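Abhydrolase domain-containing protein (PDB 5H3H) probably hydrolyses carboxylic esters as an alpha/beta-hydrolase-fold esterase, and may also form peracids as a perhydrolase. Local coordinates at residues H28-A32 with M156-F160. Sequence-based numbering, arbitrary orientation.
With F50 (ethaneperoxoic acid), chain D.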
loop_
_atom_site.group_PDB
_atom_site.type_symbol
_atom_site.label_atom_id
_atom_site.label_comp_id
_atom_site.label_asym_id
_atom_site.label_seq_id
_atom_site.Cartn_x
_atom_site.Cartn_y
_atom_site.Cartn_z
ATOM N N HIS B 28 16.230 -13.042 -5.354
ATOM C CA HIS B 28 16.615 -14.230 -6.148
ATOM C C HIS B 28 15.443 -15.086 -6.633
ATOM O O HIS B 28 14.309 -14.989 -6.163
ATOM C CB HIS B 28 17.654 -15.051 -5.369
ATOM C CG HIS B 28 17.144 -15.744 -4.138
ATOM N ND1 HIS B 28 16.505 -16.962 -4.176
ATOM C CD2 HIS B 28 17.181 -15.386 -2.828
ATOM C CE1 HIS B 28 16.170 -17.328 -2.951
ATOM N NE2 HIS B 28 16.616 -16.414 -2.104
ATOM N N GLY B 29 15.735 -15.983 -7.570
ATOM C CA GLY B 29 14.698 -16.931 -7.995
ATOM C C GLY B 29 14.725 -18.206 -7.176
ATOM O O GLY B 29 15.626 -18.410 -6.367
ATOM N N TRP B 30 13.716 -19.032 -7.412
ATOM C CA TRP B 30 13.605 -20.370 -6.839
ATOM C C TRP B 30 14.571 -21.305 -7.616
ATOM O O TRP B 30 14.581 -21.233 -8.859
ATOM C CB TRP B 30 12.169 -20.825 -6.983
ATOM C CG TRP B 30 11.854 -22.230 -6.527
ATOM C CD1 TRP B 30 11.399 -22.599 -5.306
ATOM C CD2 TRP B 30 11.925 -23.427 -7.310
ATOM N NE1 TRP B 30 11.204 -23.950 -5.260
ATOM C CE2 TRP B 30 11.502 -24.487 -6.483
ATOM C CE3 TRP B 30 12.306 -23.707 -8.632
ATOM C CZ2 TRP B 30 11.445 -25.822 -6.938
ATOM C CZ3 TRP B 30 12.272 -25.007 -9.065
ATOM C CH2 TRP B 30 11.853 -26.053 -8.238
ATOM N N PRO B 31 15.322 -22.199 -6.946
ATOM C CA PRO B 31 15.428 -22.309 -5.493
ATOM C C PRO B 31 16.862 -22.017 -5.103
ATOM O O PRO B 31 17.552 -22.823 -4.474
ATOM C CB PRO B 31 15.022 -23.743 -5.246
ATOM C CG PRO B 31 15.558 -24.458 -6.489
ATOM C CD PRO B 31 15.763 -23.466 -7.572
ATOM N N ALA B 32 17.333 -20.828 -5.500
ATOM C CA ALA B 32 18.739 -20.513 -5.365
ATOM C C ALA B 32 18.939 -19.651 -4.079
ATOM O O ALA B 32 18.316 -19.933 -3.023
ATOM C CB ALA B 32 19.215 -19.823 -6.608
ATOM N N MET B 156 16.303 -33.587 -9.349
ATOM C CA MET B 156 15.279 -32.573 -9.694
ATOM C C MET B 156 15.976 -31.325 -10.161
ATOM O O MET B 156 15.657 -30.776 -11.240
ATOM C CB MET B 156 14.367 -32.273 -8.489
ATOM C CG MET B 156 13.223 -31.345 -8.821
ATOM S SD MET B 156 13.661 -29.609 -8.881
ATOM C CE MET B 156 13.866 -29.259 -7.120
ATOM N N LEU B 157 16.910 -30.855 -9.334
ATOM C CA LEU B 157 17.702 -29.649 -9.652
ATOM C C LEU B 157 18.527 -29.738 -10.924
ATOM O O LEU B 157 18.618 -28.788 -11.644
ATOM C CB LEU B 157 18.601 -29.273 -8.440
ATOM C CG LEU B 157 17.858 -28.783 -7.192
ATOM C CD1 LEU B 157 18.820 -28.626 -6.044
ATOM C CD2 LEU B 157 17.137 -27.445 -7.408
ATOM N N LYS B 158 19.241 -30.825 -11.132
ATOM C CA LYS B 158 20.019 -31.011 -12.376
ATOM C C LYS B 158 19.072 -30.886 -13.603
ATOM O O LYS B 158 19.365 -30.181 -14.581
ATOM C CB LYS B 158 20.729 -32.356 -12.342
ATOM C CG LYS B 158 21.632 -32.629 -13.541
ATOM C CD LYS B 158 22.212 -34.053 -13.375
ATOM C CE LYS B 158 22.630 -34.684 -14.698
ATOM N NZ LYS B 158 23.723 -33.891 -15.295
ATOM N N GLY B 159 17.899 -31.474 -13.475
ATOM C CA GLY B 159 16.875 -31.372 -14.489
ATOM C C GLY B 159 16.403 -29.976 -14.711
ATOM O O GLY B 159 16.245 -29.561 -15.830
ATOM N N PHE B 160 16.195 -29.224 -13.636
ATOM C CA PHE B 160 15.821 -27.812 -13.760
ATOM C C PHE B 160 16.942 -26.916 -14.386
ATOM O O PHE B 160 16.691 -26.063 -15.265
ATOM C CB PHE B 160 15.354 -27.356 -12.355
ATOM C CG PHE B 160 14.741 -25.970 -12.330
ATOM C CD1 PHE B 160 13.511 -25.728 -12.948
ATOM C CD2 PHE B 160 15.364 -24.929 -11.651
ATOM C CE1 PHE B 160 12.950 -24.453 -12.906
ATOM C CE2 PHE B 160 14.801 -23.637 -11.605
ATOM C CZ PHE B 160 13.599 -23.413 -12.224
HETATM C C F50 D . 11.842 -19.399 -10.542
HETATM O OX1 F50 D . 14.390 -19.311 -10.776
HETATM O O F50 D . 11.788 -18.720 -9.538
HETATM O OXT F50 D . 13.075 -19.323 -11.343
HETATM C CH3 F50 D . 10.681 -20.268 -10.940
#
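Trp30 and Pro31, joined by a cis peptide bond, face helix 153-164, with the closest CA atoms, of Pro31 and Leu157, 8.7 Å apart. The loop follows strand 23-27 of the alpha/beta hydrolase fold; the helix belongs to the region between strands 114-120 and 211-217, where this family inserts its cap. The main contact is a T-shaped stack. The six-membered ring of Trp30 turns its edge to the face of Phe160, with planes at 81° and centroids 5.0 Å apart. Trp30 CZ3 sits over the centre of the Phe160 ring. The Met156 side chain runs to meet that of Trp30 from the opposite direction. Its chain bends at chi2 (-80°) and chi3 (-73°), bringing CE into apolar contact with Trp30 CH2 at 3.9 Å. Met156 SD makes an oblique Met-aromatic contact with the same ring. Pro31 CG packs on Leu157 CD2 at 3.5 Å. Pro31 CB lies over the rim of one indole face, and Trp30 NE1 is hydrogen-bonded to Thr189 O. Trp30 lines the ethaneperoxoic acid pocket, and the edge of Phe160 faces ligand atom OXT. His248 NE2 is hydrogen-bonded to the ligand. So are Trp30 N and Met97 N, consistent with an oxyanion hole; Trp30 N donates to ligand atom O at 2.9 Å.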